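Local atomic coordinates of Nab2 (Chaetomium thermophilum, PDB entry 4LJ0), a protein that binds polyadenosine RNA through tandem zinc fingers, three of which make up this fragment of the longer protein. Residues Lys6-Cys11 with Thr40-Pro45. Sequence-based numbering, arbitrary orientation.
Sequences KYWPNC and THLKTP. With ZN (zinc ion), chain G; ZN (zinc ion), chain F; ACT (acetate ion), chain J; nucleotides of chain C.
Two CCCH zinc fingers of the Nab2 type meet here, W8 and P9 of the first touching T40 and L42, the neighbours of the zinc ligand H41 of the second. W8 reaches across with the six-membered part of its indole: CZ3 comes to 3.2 Å from L42 CD2, and CH2 lies 3.4 Å from T40 CG2. Both methyls approach the ring obliquely. CG of W8 stands anti to the backbone N (chi1 -171°), which swings the indole out to the second finger, while P9, joined by a cis peptide bond, sets its CB over the centre of one indole face. The P9 ring and L42 reach toward each other, P9 CD 4.0 Å from L42 CD1. No hydrogen bond crosses this small apolar surface; T40 OG1 bonds instead to the carbonyl O of M23. H41 completes a zinc site with C26, C32 and C37, and C11 one with C5, C16 and H20. Away from the second finger, Y7 and C11 meet the bound RNA. The adenine of A2 of chain C lies over one face of the Y7 ring, offset toward the rim, and its N6 makes a weak hydrogen bond of 3.6 Å to C11 SG, the same sulfur that holds zinc at 2.3 Å.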
# COMPACT_ATOMS: atom_id res chain seq x y z
N LYS A 6 4.27 -5.34 4.00
CA LYS A 6 4.42 -4.09 3.26
C LYS A 6 5.87 -3.84 2.86
O LYS A 6 6.17 -2.87 2.17
CB LYS A 6 3.89 -2.90 4.08
CG LYS A 6 4.74 -2.54 5.30
CD LYS A 6 4.18 -1.32 6.02
CE LYS A 6 5.03 -0.94 7.21
NZ LYS A 6 4.50 0.25 7.94
N TYR A 7 6.76 -4.73 3.28
CA TYR A 7 8.19 -4.57 3.03
C TYR A 7 8.65 -5.44 1.86
O TYR A 7 9.63 -5.11 1.19
CB TYR A 7 8.99 -4.91 4.29
CG TYR A 7 8.71 -3.96 5.42
CD1 TYR A 7 9.21 -2.66 5.41
CD2 TYR A 7 7.93 -4.34 6.51
CE1 TYR A 7 8.95 -1.78 6.44
CE2 TYR A 7 7.67 -3.47 7.55
CZ TYR A 7 8.18 -2.19 7.50
OH TYR A 7 7.93 -1.31 8.53
N TRP A 8 7.95 -6.55 1.64
CA TRP A 8 8.24 -7.42 0.51
C TRP A 8 8.19 -6.58 -0.76
O TRP A 8 7.32 -5.73 -0.90
CB TRP A 8 7.21 -8.55 0.45
CG TRP A 8 7.56 -9.60 -0.55
CD1 TRP A 8 8.27 -10.74 -0.33
CD2 TRP A 8 7.21 -9.61 -1.94
NE1 TRP A 8 8.40 -11.46 -1.49
CE2 TRP A 8 7.75 -10.78 -2.50
CE3 TRP A 8 6.50 -8.74 -2.76
CZ2 TRP A 8 7.60 -11.11 -3.84
CZ3 TRP A 8 6.34 -9.06 -4.10
CH2 TRP A 8 6.89 -10.24 -4.62
N PRO A 9 9.12 -6.81 -1.70
CA PRO A 9 10.17 -7.84 -1.77
C PRO A 9 11.46 -7.45 -1.04
O PRO A 9 12.52 -8.00 -1.36
CB PRO A 9 10.42 -7.95 -3.27
CG PRO A 9 10.23 -6.56 -3.76
CD PRO A 9 9.14 -5.96 -2.90
N ASN A 10 11.37 -6.53 -0.09
CA ASN A 10 12.53 -6.10 0.69
C ASN A 10 12.31 -6.29 2.18
O ASN A 10 12.62 -5.41 2.99
CB ASN A 10 12.86 -4.63 0.39
CG ASN A 10 13.30 -4.42 -1.05
OD1 ASN A 10 12.73 -3.60 -1.77
ND2 ASN A 10 14.32 -5.16 -1.47
N CYS A 11 11.77 -7.45 2.54
CA CYS A 11 11.52 -7.79 3.93
C CYS A 11 12.80 -8.32 4.57
O CYS A 11 13.41 -9.26 4.05
CB CYS A 11 10.41 -8.82 4.03
SG CYS A 11 9.97 -9.23 5.73
N THR A 40 6.68 -13.28 -9.57
CA THR A 40 5.73 -12.28 -9.11
C THR A 40 6.04 -10.95 -9.77
O THR A 40 7.14 -10.42 -9.64
CB THR A 40 5.78 -12.11 -7.58
OG1 THR A 40 5.58 -13.38 -6.96
CG2 THR A 40 4.69 -11.14 -7.11
N HIS A 41 5.05 -10.40 -10.47
CA HIS A 41 5.20 -9.11 -11.11
C HIS A 41 4.56 -8.02 -10.26
O HIS A 41 3.35 -8.03 -10.05
CB HIS A 41 4.61 -9.15 -12.51
CG HIS A 41 5.29 -10.13 -13.41
ND1 HIS A 41 4.79 -11.39 -13.65
CD2 HIS A 41 6.46 -10.06 -14.08
CE1 HIS A 41 5.61 -12.04 -14.46
NE2 HIS A 41 6.63 -11.25 -14.74
N LEU A 42 5.37 -7.10 -9.74
CA LEU A 42 4.85 -6.06 -8.87
C LEU A 42 3.93 -5.10 -9.63
O LEU A 42 4.08 -4.91 -10.84
CB LEU A 42 5.98 -5.25 -8.23
CG LEU A 42 7.09 -6.01 -7.49
CD1 LEU A 42 7.82 -5.06 -6.55
CD2 LEU A 42 6.56 -7.20 -6.73
N LYS A 43 2.99 -4.52 -8.89
CA LYS A 43 2.09 -3.51 -9.43
C LYS A 43 2.45 -2.14 -8.86
O LYS A 43 1.92 -1.12 -9.31
CB LYS A 43 0.65 -3.88 -9.07
CG LYS A 43 0.23 -5.22 -9.64
CD LYS A 43 -1.24 -5.50 -9.40
CE LYS A 43 -1.78 -6.44 -10.47
NZ LYS A 43 -1.21 -7.80 -10.39
N THR A 44 3.34 -2.13 -7.88
CA THR A 44 3.82 -0.89 -7.28
C THR A 44 4.79 -0.20 -8.24
O THR A 44 5.80 -0.78 -8.62
CB THR A 44 4.55 -1.17 -5.95
OG1 THR A 44 3.67 -1.83 -5.04
CG2 THR A 44 5.04 0.13 -5.32
N PRO A 45 4.47 1.05 -8.63
CA PRO A 45 5.40 1.77 -9.52
C PRO A 45 6.77 2.05 -8.91
O PRO A 45 6.89 2.32 -7.72
CB PRO A 45 4.66 3.09 -9.81
CG PRO A 45 3.52 3.15 -8.86
CD PRO A 45 3.19 1.75 -8.49
ZN ZN G . 8.50 -11.69 -15.55
ZN ZN F . 7.74 -9.71 5.57
C ACT J . 3.03 -5.46 -5.67
O ACT J . 4.01 -5.49 -4.90
OXT ACT J . 2.77 -4.34 -6.16
CH3 ACT J . 2.21 -6.68 -5.97
P A C 2 12.97 0.96 11.37
OP1 A C 2 13.55 1.89 12.38
OP2 A C 2 11.79 1.38 10.58
O5' A C 2 14.13 0.58 10.35
C5' A C 2 14.13 -0.67 9.68
C4' A C 2 14.47 -0.52 8.22
O4' A C 2 14.38 -1.83 7.59
C3' A C 2 13.54 0.39 7.43
O3' A C 2 14.26 1.02 6.37
C2' A C 2 12.51 -0.58 6.87
O2' A C 2 11.86 -0.14 5.70
C1' A C 2 13.36 -1.83 6.61
N9 A C 2 12.64 -3.10 6.74
C8 A C 2 12.74 -4.19 5.91
N7 A C 2 12.01 -5.21 6.29
C5 A C 2 11.40 -4.77 7.45
C6 A C 2 10.50 -5.40 8.33
N6 A C 2 10.05 -6.64 8.17
N1 A C 2 10.07 -4.69 9.40
C2 A C 2 10.53 -3.44 9.57
N3 A C 2 11.38 -2.75 8.81
C4 A C 2 11.78 -3.48 7.75